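Local structure of oxalate biosynthetic component 1 (Burkholderia thailandensis, 5IKY) at residues A[214-219]-A[499-504]; A[225-230]-A[475-480]; A[853-858]-A[941-946]; A[860-865]-A[982-987]. The protein makes oxalate under quorum-sensing control, joining a lyase activity and a serine hydrolase of the alpha/beta-hydrolase class in one chain. All blocks are in the same frame, centred on the assembly; numbering follows the deposited sequence.

Contact 1 of 4, residues A[214-219]-A[499-504]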
loop_
_atom_site.group_PDB
_atom_site.type_symbol
_atom_site.label_atom_id
_atom_site.label_comp_id
_atom_site.label_asym_id
_atom_site.label_seq_id
_atom_site.Cartn_x
_atom_site.Cartn_y
_atom_site.Cartn_z
ATOM N N ARG A 214 -8.664 -2.832 -0.532
ATOM C CA ARG A 214 -7.342 -2.583 0.032
ATOM C C ARG A 214 -6.475 -3.842 0.019
ATOM O O ARG A 214 -5.286 -3.786 -0.309
ATOM C CB ARG A 214 -7.464 -2.051 1.464
ATOM C CG ARG A 214 -8.254 -0.754 1.589
ATOM C CD ARG A 214 -7.367 0.421 1.953
ATOM N NE ARG A 214 -7.039 0.459 3.374
ATOM C CZ ARG A 214 -5.859 0.831 3.862
ATOM N NH1 ARG A 214 -4.884 1.192 3.040
ATOM N NH2 ARG A 214 -5.654 0.840 5.171
ATOM N N GLU A 215 -7.075 -4.974 0.373
ATOM C CA GLU A 215 -6.363 -6.250 0.388
ATOM C C GLU A 215 -5.878 -6.616 -1.008
ATOM O O GLU A 215 -4.759 -7.094 -1.186
ATOM C CB GLU A 215 -7.259 -7.359 0.935
ATOM C CG GLU A 215 -7.719 -7.152 2.366
ATOM C CD GLU A 215 -8.843 -8.094 2.755
ATOM O OE1 GLU A 215 -9.175 -8.990 1.949
ATOM O OE2 GLU A 215 -9.397 -7.936 3.864
ATOM N N ALA A 216 -6.733 -6.383 -1.996
ATOM C CA ALA A 216 -6.412 -6.689 -3.380
ATOM C C ALA A 216 -5.275 -5.811 -3.893
ATOM O O ALA A 216 -4.385 -6.281 -4.601
ATOM C CB ALA A 216 -7.643 -6.522 -4.251
ATOM N N LEU A 217 -5.308 -4.534 -3.522
ATOM C CA LEU A 217 -4.314 -3.573 -3.987
ATOM C C LEU A 217 -2.918 -3.845 -3.419
ATOM O O LEU A 217 -1.920 -3.714 -4.131
ATOM C CB LEU A 217 -4.757 -2.149 -3.637
ATOM C CG LEU A 217 -5.929 -1.632 -4.475
ATOM C CD1 LEU A 217 -6.646 -0.486 -3.777
ATOM C CD2 LEU A 217 -5.442 -1.201 -5.851
ATOM N N ARG A 218 -2.842 -4.228 -2.148
ATOM C CA ARG A 218 -1.540 -4.469 -1.532
ATOM C C ARG A 218 -0.934 -5.783 -2.017
ATOM O O ARG A 218 0.265 -6.015 -1.863
ATOM C CB ARG A 218 -1.640 -4.457 -0.002
ATOM C CG ARG A 218 -2.405 -5.611 0.621
ATOM C CD ARG A 218 -2.337 -5.516 2.145
ATOM N NE ARG A 218 -2.985 -6.638 2.823
ATOM C CZ ARG A 218 -4.057 -6.523 3.601
ATOM N NH1 ARG A 218 -4.577 -7.596 4.180
ATOM N NH2 ARG A 218 -4.609 -5.335 3.802
ATOM N N GLU A 219 -1.761 -6.633 -2.618
ATOM C CA GLU A 219 -1.271 -7.886 -3.183
ATOM C C GLU A 219 -0.823 -7.727 -4.633
ATOM O O GLU A 219 -0.274 -8.657 -5.220
ATOM C CB GLU A 219 -2.337 -8.981 -3.088
ATOM C CG GLU A 219 -2.599 -9.486 -1.669
ATOM C CD GLU A 219 -1.443 -10.294 -1.089
ATOM O OE1 GLU A 219 -0.458 -10.554 -1.814
ATOM O OE2 GLU A 219 -1.524 -10.671 0.099
ATOM N N ASP A 499 -6.671 -12.826 -1.756
ATOM C CA ASP A 499 -6.194 -14.200 -1.769
ATOM C C ASP A 499 -5.911 -14.645 -3.204
ATOM O O ASP A 499 -4.873 -15.242 -3.490
ATOM C CB ASP A 499 -7.224 -15.126 -1.118
ATOM C CG ASP A 499 -6.622 -16.429 -0.634
ATOM O OD1 ASP A 499 -5.425 -16.675 -0.892
ATOM O OD2 ASP A 499 -7.362 -17.217 -0.006
ATOM N N GLN A 500 -6.840 -14.331 -4.103
ATOM C CA GLN A 500 -6.730 -14.728 -5.503
ATOM C C GLN A 500 -5.703 -13.895 -6.267
ATOM O O GLN A 500 -5.035 -14.401 -7.169
ATOM C CB GLN A 500 -8.095 -14.630 -6.182
ATOM C CG GLN A 500 -9.085 -15.684 -5.715
ATOM C CD GLN A 500 -10.514 -15.325 -6.057
ATOM O OE1 GLN A 500 -10.846 -14.151 -6.210
ATOM N NE2 GLN A 500 -11.370 -16.334 -6.181
ATOM N N VAL A 501 -5.580 -12.618 -5.912
ATOM C CA VAL A 501 -4.568 -11.759 -6.514
ATOM C C VAL A 501 -3.177 -12.263 -6.141
ATOM O O VAL A 501 -2.261 -12.262 -6.964
ATOM C CB VAL A 501 -4.727 -10.290 -6.070
ATOM C CG1 VAL A 501 -3.583 -9.446 -6.603
ATOM C CG2 VAL A 501 -6.058 -9.736 -6.549
ATOM N N ARG A 502 -3.036 -12.709 -4.898
ATOM C CA ARG A 502 -1.779 -13.269 -4.423
ATOM C C ARG A 502 -1.412 -14.514 -5.221
ATOM O O ARG A 502 -0.267 -14.685 -5.638
ATOM C CB ARG A 502 -1.866 -13.605 -2.934
ATOM C CG ARG A 502 -0.581 -14.172 -2.358
ATOM C CD ARG A 502 -0.737 -14.512 -0.886
ATOM N NE ARG A 502 0.528 -14.939 -0.296
ATOM C CZ ARG A 502 1.428 -14.106 0.217
ATOM N NH1 ARG A 502 1.204 -12.799 0.210
ATOM N NH2 ARG A 502 2.554 -14.579 0.734
ATOM N N TRP A 503 -2.398 -15.379 -5.430
ATOM C CA TRP A 503 -2.204 -16.586 -6.219
ATOM C C TRP A 503 -1.784 -16.247 -7.649
ATOM O O TRP A 503 -0.856 -16.848 -8.188
ATOM C CB TRP A 503 -3.480 -17.429 -6.228
ATOM C CG TRP A 503 -3.486 -18.490 -7.283
ATOM C CD1 TRP A 503 -2.945 -19.741 -7.193
ATOM C CD2 TRP A 503 -4.054 -18.392 -8.594
ATOM N NE1 TRP A 503 -3.144 -20.428 -8.367
ATOM C CE2 TRP A 503 -3.821 -19.621 -9.243
ATOM C CE3 TRP A 503 -4.737 -17.384 -9.282
ATOM C CZ2 TRP A 503 -4.249 -19.870 -10.546
ATOM C CZ3 TRP A 503 -5.162 -17.633 -10.577
ATOM C CH2 TRP A 503 -4.916 -18.865 -11.195
ATOM N N LEU A 504 -2.469 -15.281 -8.252
ATOM C CA LEU A 504 -2.170 -14.861 -9.617
ATOM C C LEU A 504 -0.777 -14.248 -9.724
ATOM O O LEU A 504 -0.045 -14.514 -10.677
ATOM C CB LEU A 504 -3.219 -13.863 -10.112
ATOM C CG LEU A 504 -3.012 -13.287 -11.515
ATOM C CD1 LEU A 504 -2.908 -14.400 -12.545
ATOM C CD2 LEU A 504 -4.132 -12.326 -11.877
#

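Contact 2 of 4, residues A[225-230]-A[475-480]. With MG (magnesium ion), chain B.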
loop_
_atom_site.group_PDB
_atom_site.type_symbol
_atom_site.label_atom_id
_atom_site.label_comp_id
_atom_site.label_asym_id
_atom_site.label_seq_id
_atom_site.Cartn_x
_atom_site.Cartn_y
_atom_site.Cartn_z
ATOM N N HIS A 225 -12.426 -3.280 -9.734
ATOM C CA HIS A 225 -13.778 -3.272 -10.290
ATOM C C HIS A 225 -14.807 -3.228 -9.162
ATOM O O HIS A 225 -14.863 -4.200 -8.409
ATOM C CB HIS A 225 -14.131 -4.513 -11.098
ATOM C CG HIS A 225 -15.222 -4.268 -12.069
ATOM N ND1 HIS A 225 -16.346 -3.509 -11.759
ATOM C CD2 HIS A 225 -15.500 -4.932 -13.197
ATOM C CE1 HIS A 225 -17.168 -3.562 -12.802
ATOM N NE2 HIS A 225 -16.686 -4.424 -13.671
ATOM N N LEU A 226 -15.710 -2.240 -9.129
ATOM C CA LEU A 226 -16.664 -2.270 -8.029
ATOM C C LEU A 226 -18.139 -2.462 -8.420
ATOM O O LEU A 226 -18.600 -1.962 -9.449
ATOM C CB LEU A 226 -16.503 -1.021 -7.182
ATOM C CG LEU A 226 -15.175 -0.882 -6.443
ATOM C CD1 LEU A 226 -15.152 0.419 -5.672
ATOM C CD2 LEU A 226 -14.925 -2.067 -5.514
ATOM N N HIS A 227 -18.858 -3.195 -7.566
ATOM C CA HIS A 227 -20.323 -3.260 -7.569
ATOM C C HIS A 227 -20.859 -2.904 -6.175
ATOM O O HIS A 227 -20.110 -2.895 -5.192
ATOM C CB HIS A 227 -20.836 -4.657 -7.930
ATOM C CG HIS A 227 -20.606 -5.067 -9.350
ATOM N ND1 HIS A 227 -21.640 -5.363 -10.211
ATOM C CD2 HIS A 227 -19.464 -5.275 -10.048
ATOM C CE1 HIS A 227 -21.147 -5.717 -11.384
ATOM N NE2 HIS A 227 -19.829 -5.671 -11.312
ATOM N N THR A 228 -22.158 -2.641 -6.085
ATOM C CA THR A 228 -22.822 -2.507 -4.790
ATOM C C THR A 228 -24.093 -3.356 -4.758
ATOM O O THR A 228 -24.602 -3.765 -5.801
ATOM C CB THR A 228 -23.171 -1.040 -4.464
ATOM O OG1 THR A 228 -23.862 -0.448 -5.571
ATOM C CG2 THR A 228 -21.909 -0.242 -4.175
ATOM N N ARG A 229 -24.598 -3.627 -3.559
ATOM C CA ARG A 229 -25.761 -4.496 -3.401
ATOM C C ARG A 229 -26.869 -3.823 -2.602
ATOM O O ARG A 229 -26.615 -3.221 -1.558
ATOM C CB ARG A 229 -25.365 -5.806 -2.714
ATOM C CG ARG A 229 -24.227 -6.565 -3.382
ATOM C CD ARG A 229 -24.616 -7.083 -4.753
ATOM N NE ARG A 229 -23.603 -7.985 -5.287
ATOM C CZ ARG A 229 -23.586 -9.297 -5.070
ATOM N NH1 ARG A 229 -24.530 -9.857 -4.328
ATOM N NH2 ARG A 229 -22.625 -10.048 -5.590
ATOM N N ALA A 230 -28.099 -3.941 -3.091
ATOM C CA ALA A 230 -29.256 -3.374 -2.410
ATOM C C ALA A 230 -29.580 -4.149 -1.138
ATOM O O ALA A 230 -29.248 -5.327 -1.019
ATOM C CB ALA A 230 -30.459 -3.357 -3.336
ATOM N N GLY A 475 -11.083 -12.218 -8.907
ATOM C CA GLY A 475 -11.927 -11.698 -7.845
ATOM C C GLY A 475 -13.106 -12.598 -7.537
ATOM O O GLY A 475 -13.415 -13.516 -8.299
ATOM N N LEU A 476 -13.773 -12.332 -6.417
ATOM C CA LEU A 476 -14.904 -13.150 -5.994
ATOM C C LEU A 476 -16.075 -13.033 -6.965
ATOM O O LEU A 476 -16.926 -13.919 -7.028
ATOM C CB LEU A 476 -15.347 -12.766 -4.583
ATOM C CG LEU A 476 -14.311 -12.996 -3.482
ATOM C CD1 LEU A 476 -14.945 -12.849 -2.109
ATOM C CD2 LEU A 476 -13.664 -14.361 -3.636
ATOM N N GLU A 477 -16.110 -11.939 -7.721
ATOM C CA GLU A 477 -17.118 -11.760 -8.760
ATOM C C GLU A 477 -17.094 -12.906 -9.765
ATOM O O GLU A 477 -18.139 -13.355 -10.237
ATOM C CB GLU A 477 -16.911 -10.431 -9.488
ATOM C CG GLU A 477 -17.759 -10.277 -10.743
ATOM C CD GLU A 477 -17.815 -8.844 -11.241
ATOM O OE1 GLU A 477 -17.198 -7.967 -10.602
ATOM O OE2 GLU A 477 -18.486 -8.598 -12.265
ATOM N N ASP A 478 -15.894 -13.383 -10.078
ATOM C CA ASP A 478 -15.720 -14.409 -11.100
ATOM C C ASP A 478 -15.659 -15.812 -10.504
ATOM O O ASP A 478 -16.300 -16.736 -11.005
ATOM C CB ASP A 478 -14.452 -14.135 -11.914
ATOM C CG ASP A 478 -14.452 -12.757 -12.553
ATOM O OD1 ASP A 478 -15.549 -12.200 -12.780
ATOM O OD2 ASP A 478 -13.354 -12.233 -12.834
ATOM N N ALA A 479 -14.884 -15.967 -9.435
ATOM C CA ALA A 479 -14.702 -17.271 -8.807
ATOM C C ALA A 479 -14.607 -17.144 -7.293
ATOM O O ALA A 479 -14.050 -16.175 -6.779
ATOM C CB ALA A 479 -13.460 -17.953 -9.357
ATOM N N LEU A 480 -15.144 -18.131 -6.584
ATOM C CA LEU A 480 -15.159 -18.102 -5.127
ATOM C C LEU A 480 -14.070 -18.977 -4.520
ATOM O O LEU A 480 -13.859 -18.965 -3.308
ATOM C CB LEU A 480 -16.524 -18.543 -4.601
ATOM C CG LEU A 480 -17.722 -17.681 -4.998
ATOM C CD1 LEU A 480 -18.986 -18.187 -4.312
ATOM C CD2 LEU A 480 -17.467 -16.215 -4.669
HETATM MG MG MG B . -18.920 -6.480 -13.239
HETATM O O HOH W 1 -16.627 -6.504 -8.415
HETATM O O HOH W 2 -20.153 -4.878 -14.840
#

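Contact 3 of 4, residues A[853-858]-A[941-946]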
loop_
_atom_site.group_PDB
_atom_site.type_symbol
_atom_site.label_atom_id
_atom_site.label_comp_id
_atom_site.label_asym_id
_atom_site.label_seq_id
_atom_site.Cartn_x
_atom_site.Cartn_y
_atom_site.Cartn_z
ATOM N N LEU A 853 19.074 21.049 1.790
ATOM C CA LEU A 853 18.250 20.246 0.896
ATOM C C LEU A 853 18.608 20.520 -0.561
ATOM O O LEU A 853 18.676 19.598 -1.374
ATOM C CB LEU A 853 16.766 20.518 1.147
ATOM C CG LEU A 853 16.212 19.888 2.427
ATOM C CD1 LEU A 853 14.825 20.400 2.744
ATOM C CD2 LEU A 853 16.180 18.392 2.288
ATOM N N HIS A 854 18.839 21.787 -0.889
ATOM C CA HIS A 854 19.265 22.148 -2.236
ATOM C C HIS A 854 20.596 21.493 -2.570
ATOM O O HIS A 854 20.755 20.898 -3.634
ATOM C CB HIS A 854 19.389 23.661 -2.392
ATOM C CG HIS A 854 20.138 24.072 -3.620
ATOM N ND1 HIS A 854 19.556 24.109 -4.869
ATOM C CD2 HIS A 854 21.428 24.446 -3.795
ATOM C CE1 HIS A 854 20.454 24.495 -5.759
ATOM N NE2 HIS A 854 21.597 24.705 -5.133
ATOM N N ASN A 855 21.548 21.615 -1.651
ATOM C CA ASN A 855 22.858 20.996 -1.800
ATOM C C ASN A 855 22.738 19.497 -2.043
ATOM O O ASN A 855 23.423 18.932 -2.898
ATOM C CB ASN A 855 23.709 21.261 -0.559
ATOM C CG ASN A 855 25.069 20.610 -0.639
ATOM O OD1 ASN A 855 25.328 19.601 0.017
ATOM N ND2 ASN A 855 25.948 21.181 -1.450
ATOM N N ARG A 856 21.847 18.871 -1.282
ATOM C CA ARG A 856 21.552 17.450 -1.399
ATOM C C ARG A 856 21.135 17.072 -2.820
ATOM O O ARG A 856 21.736 16.197 -3.444
ATOM C CB ARG A 856 20.447 17.073 -0.409
ATOM C CG ARG A 856 20.741 15.863 0.453
ATOM C CD ARG A 856 19.614 15.633 1.453
ATOM N NE ARG A 856 18.327 15.442 0.786
ATOM C CZ ARG A 856 17.165 15.331 1.422
ATOM N NH1 ARG A 856 17.120 15.392 2.745
ATOM N NH2 ARG A 856 16.044 15.161 0.735
ATOM N N PHE A 857 20.102 17.741 -3.325
ATOM C CA PHE A 857 19.560 17.444 -4.648
ATOM C C PHE A 857 20.493 17.874 -5.775
ATOM O O PHE A 857 20.533 17.242 -6.830
ATOM C CB PHE A 857 18.196 18.111 -4.825
ATOM C CG PHE A 857 17.087 17.428 -4.077
ATOM C CD1 PHE A 857 16.627 16.187 -4.482
ATOM C CD2 PHE A 857 16.502 18.027 -2.972
ATOM C CE1 PHE A 857 15.608 15.554 -3.801
ATOM C CE2 PHE A 857 15.481 17.397 -2.285
ATOM C CZ PHE A 857 15.033 16.159 -2.700
ATOM N N ALA A 858 21.236 18.954 -5.557
ATOM C CA ALA A 858 22.196 19.422 -6.547
ATOM C C ALA A 858 23.324 18.409 -6.704
ATOM O O ALA A 858 23.858 18.222 -7.797
ATOM C CB ALA A 858 22.749 20.784 -6.158
ATOM N N ALA A 941 29.330 13.669 3.158
ATOM C CA ALA A 941 30.438 12.723 3.082
ATOM C C ALA A 941 31.006 12.617 1.670
ATOM O O ALA A 941 32.217 12.699 1.475
ATOM C CB ALA A 941 29.990 11.359 3.567
ATOM N N GLN A 942 30.128 12.431 0.689
ATOM C CA GLN A 942 30.557 12.292 -0.698
ATOM C C GLN A 942 31.158 13.587 -1.233
ATOM O O GLN A 942 31.943 13.569 -2.180
ATOM C CB GLN A 942 29.388 11.850 -1.579
ATOM C CG GLN A 942 29.232 10.342 -1.677
ATOM C CD GLN A 942 27.928 9.934 -2.328
ATOM O OE1 GLN A 942 27.898 9.051 -3.186
ATOM N NE2 GLN A 942 26.838 10.573 -1.917
ATOM N N GLN A 943 30.791 14.710 -0.624
ATOM C CA GLN A 943 31.379 15.990 -0.993
ATOM C C GLN A 943 32.796 16.108 -0.438
ATOM O O GLN A 943 33.615 16.858 -0.968
ATOM C CB GLN A 943 30.509 17.148 -0.502
ATOM C CG GLN A 943 29.270 17.378 -1.353
ATOM C CD GLN A 943 28.307 18.370 -0.734
ATOM O OE1 GLN A 943 28.471 19.581 -0.873
ATOM N NE2 GLN A 943 27.288 17.859 -0.052
ATOM N N LEU A 944 33.084 15.363 0.627
ATOM C CA LEU A 944 34.440 15.310 1.166
ATOM C C LEU A 944 35.332 14.492 0.241
ATOM O O LEU A 944 36.508 14.807 0.052
ATOM C CB LEU A 944 34.461 14.710 2.574
ATOM C CG LEU A 944 33.588 15.335 3.664
ATOM C CD1 LEU A 944 34.001 14.815 5.037
ATOM C CD2 LEU A 944 33.642 16.852 3.620
ATOM N N ASP A 945 34.759 13.436 -0.329
ATOM C CA ASP A 945 35.475 12.570 -1.258
ATOM C C ASP A 945 35.844 13.330 -2.526
ATOM O O ASP A 945 36.942 13.170 -3.061
ATOM C CB ASP A 945 34.626 11.344 -1.603
ATOM C CG ASP A 945 34.215 10.555 -0.375
ATOM O OD1 ASP A 945 34.547 10.983 0.750
ATOM O OD2 ASP A 945 33.543 9.512 -0.532
ATOM N N VAL A 946 34.914 14.155 -2.998
ATOM C CA VAL A 946 35.122 14.970 -4.189
ATOM C C VAL A 946 36.298 15.927 -4.012
ATOM O O VAL A 946 37.169 16.023 -4.877
ATOM C CB VAL A 946 33.854 15.780 -4.542
ATOM C CG1 VAL A 946 34.167 16.850 -5.575
ATOM C CG2 VAL A 946 32.754 14.854 -5.040
#

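Contact 4 of 4, residues A[860-865]-A[982-987]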
loop_
_atom_site.group_PDB
_atom_site.type_symbol
_atom_site.label_atom_id
_atom_site.label_comp_id
_atom_site.label_asym_id
_atom_site.label_seq_id
_atom_site.Cartn_x
_atom_site.Cartn_y
_atom_site.Cartn_z
ATOM N N ASN A 860 22.910 15.198 -6.231
ATOM C CA ASN A 860 22.253 14.145 -7.000
ATOM C C ASN A 860 22.353 14.382 -8.502
ATOM O O ASN A 860 22.529 13.442 -9.278
ATOM C CB ASN A 860 20.777 14.037 -6.609
ATOM C CG ASN A 860 20.556 13.225 -5.349
ATOM O OD1 ASN A 860 21.499 12.878 -4.639
ATOM N ND2 ASN A 860 19.297 12.919 -5.065
ATOM N N ALA A 861 22.238 15.647 -8.900
ATOM C CA ALA A 861 22.184 16.017 -10.311
ATOM C C ALA A 861 23.568 16.247 -10.900
ATOM O O ALA A 861 23.698 16.694 -12.040
ATOM C CB ALA A 861 21.325 17.258 -10.493
ATOM N N ASP A 862 24.600 15.942 -10.121
ATOM C CA ASP A 862 25.976 16.113 -10.571
ATOM C C ASP A 862 26.515 14.806 -11.150
ATOM O O ASP A 862 26.747 13.847 -10.416
ATOM C CB ASP A 862 26.855 16.593 -9.415
ATOM C CG ASP A 862 28.200 17.116 -9.880
ATOM O OD1 ASP A 862 28.302 17.566 -11.041
ATOM O OD2 ASP A 862 29.155 17.083 -9.074
ATOM N N PRO A 863 26.707 14.763 -12.478
ATOM C CA PRO A 863 27.172 13.555 -13.170
ATOM C C PRO A 863 28.635 13.222 -12.867
ATOM O O PRO A 863 28.967 12.054 -12.667
ATOM C CB PRO A 863 26.985 13.907 -14.647
ATOM C CG PRO A 863 27.091 15.392 -14.691
ATOM C CD PRO A 863 26.482 15.883 -13.410
ATOM N N SER A 864 29.491 14.238 -12.844
ATOM C CA SER A 864 30.901 14.056 -12.513
ATOM C C SER A 864 31.170 14.590 -11.114
ATOM O O SER A 864 30.622 15.618 -10.732
ATOM C CB SER A 864 31.794 14.766 -13.532
ATOM O OG SER A 864 31.455 14.396 -14.857
ATOM N N GLY A 865 32.012 13.900 -10.352
ATOM C CA GLY A 865 32.295 14.305 -8.985
ATOM C C GLY A 865 33.006 15.643 -8.889
ATOM O O GLY A 865 34.212 15.693 -8.643
ATOM N N LEU A 982 27.544 5.307 -6.993
ATOM C CA LEU A 982 28.263 4.044 -6.905
ATOM C C LEU A 982 29.554 4.030 -7.722
ATOM O O LEU A 982 30.524 3.377 -7.343
ATOM C CB LEU A 982 27.346 2.902 -7.353
ATOM C CG LEU A 982 27.901 1.479 -7.300
ATOM C CD1 LEU A 982 28.477 1.179 -5.927
ATOM C CD2 LEU A 982 26.811 0.484 -7.654
ATOM N N ASP A 983 29.570 4.763 -8.831
ATOM C CA ASP A 983 30.704 4.726 -9.753
ATOM C C ASP A 983 31.744 5.816 -9.489
ATOM O O ASP A 983 32.668 5.997 -10.282
ATOM C CB ASP A 983 30.209 4.832 -11.197
ATOM C CG ASP A 983 29.441 3.603 -11.641
ATOM O OD1 ASP A 983 29.701 2.510 -11.092
ATOM O OD2 ASP A 983 28.580 3.727 -12.537
ATOM N N TRP A 984 31.600 6.535 -8.382
ATOM C CA TRP A 984 32.566 7.570 -8.023
ATOM C C TRP A 984 33.705 7.013 -7.175
ATOM O O TRP A 984 33.587 5.937 -6.587
ATOM C CB TRP A 984 31.887 8.709 -7.260
ATOM C CG TRP A 984 31.054 9.624 -8.098
ATOM C CD1 TRP A 984 30.743 9.478 -9.419
ATOM C CD2 TRP A 984 30.426 10.839 -7.670
ATOM N NE1 TRP A 984 29.955 10.524 -9.838
ATOM C CE2 TRP A 984 29.745 11.372 -8.782
ATOM C CE3 TRP A 984 30.366 11.522 -6.451
ATOM C CZ2 TRP A 984 29.019 12.559 -8.714
ATOM C CZ3 TRP A 984 29.645 12.701 -6.385
ATOM C CH2 TRP A 984 28.980 13.208 -7.509
ATOM N N LEU A 985 34.808 7.754 -7.120
ATOM C CA LEU A 985 35.870 7.477 -6.164
ATOM C C LEU A 985 35.438 7.953 -4.784
ATOM O O LEU A 985 35.137 9.133 -4.601
ATOM C CB LEU A 985 37.173 8.169 -6.571
ATOM C CG LEU A 985 38.157 7.407 -7.458
ATOM C CD1 LEU A 985 39.298 8.321 -7.878
ATOM C CD2 LEU A 985 38.691 6.186 -6.729
ATOM N N GLY A 986 35.399 7.047 -3.814
ATOM C CA GLY A 986 34.984 7.431 -2.480
ATOM C C GLY A 986 34.886 6.327 -1.447
ATOM O O GLY A 986 35.266 5.182 -1.686
ATOM N N THR A 987 34.358 6.695 -0.284
ATOM C CA THR A 987 34.268 5.799 0.859
ATOM C C THR A 987 33.178 4.750 0.670
ATOM O O THR A 987 32.084 5.061 0.200
ATOM C CB THR A 987 33.984 6.589 2.154
ATOM O OG1 THR A 987 34.850 7.731 2.220
ATOM C CG2 THR A 987 34.198 5.715 3.376
#

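Contact 1 of 4, residues A[214-219]-A[499-504]
Glu219 OE1 is held by two arginines of the same helix, Arg502 across the contact and Arg505 one turn further on, the latter being its stronger partner. The bond from Arg502 is weak and forked: NH1 lies 3.4 Å from Glu219 OE1 and 3.5 Å from Glu219 OE2. The carboxylate meets the guanidinium at its edge, yet the two planes stand 89° apart, and the bridge runs through NH1 alone, not as a side-by-side pair of bonds from two nitrogens. Arg502 leaves its helix with CG anti to the backbone N and stays extended as far as NE. This lays its aliphatic part beside the carboxylate, with Arg502 CB 3.5 Å from Glu219 OE1. Glu219, by contrast, is bent at chi2 (-70°), which folds the acid back onto that arm.

Beneath the charges, Val501 CG1 packs against Glu219 CB at 3.8 Å, while Val501 CG2 reaches Ala216 CB. Helices 206-218 and 497-510 belong to the outer layer of a TIM barrel, and here Val501 also touches Val474 and Ala216 touches Ala9 on the strands beneath. Arg502 NH2 pairs with Asp1018, far along the chain. One carboxylate therefore probably offsets two neighbouring arginine charges, one of which also reaches the C-terminal region.

Contact 2 of 4, residues A[225-230]-A[475-480]
His227 and Glu477 bind one magnesium ion at the C-terminal ends of TIM-barrel strands 223-226 and 471-474, the usual place for the active site in this fold. His227 NE2 coordinates the metal at 2.3 Å and Glu477 OE2 does so at 2.4 Å; a water completes the modelled ligands at 2.6 Å from the ion. Imidazole and carboxylate planes are perpendicular (90°), and His227 NE2 and Glu477 OE2 approach to 3.4 Å because both serve the ion, not because they bond each other. Glu477 reaches across with CG anti to its backbone N (chi1 170°) and the rest of the chain extended. His225 stands close by, its NE2 3.1 Å from the magnesium ion, longer than either protein ligand, and Glu477 OE1 lies over one face of its ring.

Outside this shell, Asn253 OD1 takes the hydrogen of His227 ND1, which fixes the rotation of the ring and leaves NE2 to the metal. A water donates to both His225 O and Glu477 OE1, tying the non-coordinating carboxylate oxygen to the strand; Arg473 adds a long, weak ion pair to that same oxygen. A histidine-glutamate metal site at this end of the barrel, with a second histidine close by, is consistent with the beta-keto acid cleavage family and probably with the lyase activity. The turn carrying Glu477 is itself closed by Gly475 O, which accepts from Asp478 N and Ala479 N, both at 3.1 Å.

Contact 3 of 4, residues A[853-858]-A[941-946]
Asn855 and Gln943 extend toward one another from opposite directions and pair amide to amide, joining helices 849-860 and 937-955 of the alpha/beta-hydrolase region. Each amide gives one N-H and receives one. Gln943 NE2 donates to Asn855 OD1 at 2.6 Å, and Asn855 ND2 returns a bond to Gln943 OE1 at 3.0 Å.

The ring of bonds is not flat, since the amide planes are turned 35° from each other. The twist is shared unequally. At Asn855 OD1 the donor arrives in the carbonyl plane, on a lone pair, although that oxygen is tilted out of the plane of the Gln943 amide. At Gln943 OE1 the donor sits 37° above the carbonyl plane, off the lone pair, while the oxygen lies nearly in the plane of the Asn855 amide. Asn855 is aimed outward by a CG anti to the backbone N (chi1 178°), and Gln943 spans the rest with a chain that is extended beyond CG.

The pair is buried, and neighbouring groups take part in fixing it. Gln943 NE2 also donates to Ala939 O, a turn earlier in its own helix, while Gln943 OE1 also accepts from Ser869 N in the loop between helices 849-860 and 870-879. These bonds leave the Gln943 amide little freedom to flip. Tyr867 OH makes a further, weak hydrogen bond with Asn855 ND2.

Contact 4 of 4, residues A[860-865]-A[982-987]
Two irregular loops pass each other here, nearest at Gly865 and Trp984 with their CA atoms 6.8 Å apart, and the backbone of 862-865 curls round one indole. Gly865 lies over the six-membered ring: its CA is 3.7 Å from the ring centroid of Trp984 and only 11° off the normal, a CH-pi contact. The ring edge faces carbonyls instead. Trp984 NE1 makes a weak hydrogen bond of 3.4 Å to Pro863 O, near the ring plane, and Asp862 O comes within 3.1 Å of Trp984 CZ2.

Both loops belong to the alpha/beta-hydrolase region, one following helix 849-860 and the other joining the parallel strands 969-976 and 988-992. With CG anti to the carbonyl carbon (chi1 -75°), Trp984 swings its indole into the curl. The Asp862 carboxylate stands steeply to that ring and is held chiefly by its own loop, OD2 accepting from Ile866 N and Tyr867 N. Elsewhere the indole stacks with His981 and touches Val946 of helix 937-955.

How the contacts relate
The four contacts illustrate how one long chain builds separate folds, each tied together by contacts of its own. Contacts 1 and 2 lie in the TIM barrel, centres about 14 Å apart, with contact 2 nested along the chain inside the loop that contact 1 closes; helix 206-218 leads directly into strand 223-226, and Gln500 NE2 reaches Ala479 O. Contacts 3 and 4 come later, in the alpha/beta-hydrolase region, centres about 9 Å apart; their segments alternate in sequence and meet where Asp945 OD2 accepts from Thr987 N. Centres of contacts 2 and 3 are about 52 Å apart, on opposite sides of the chain's centre, so the metal site is well separated from this part of the hydrolase fold.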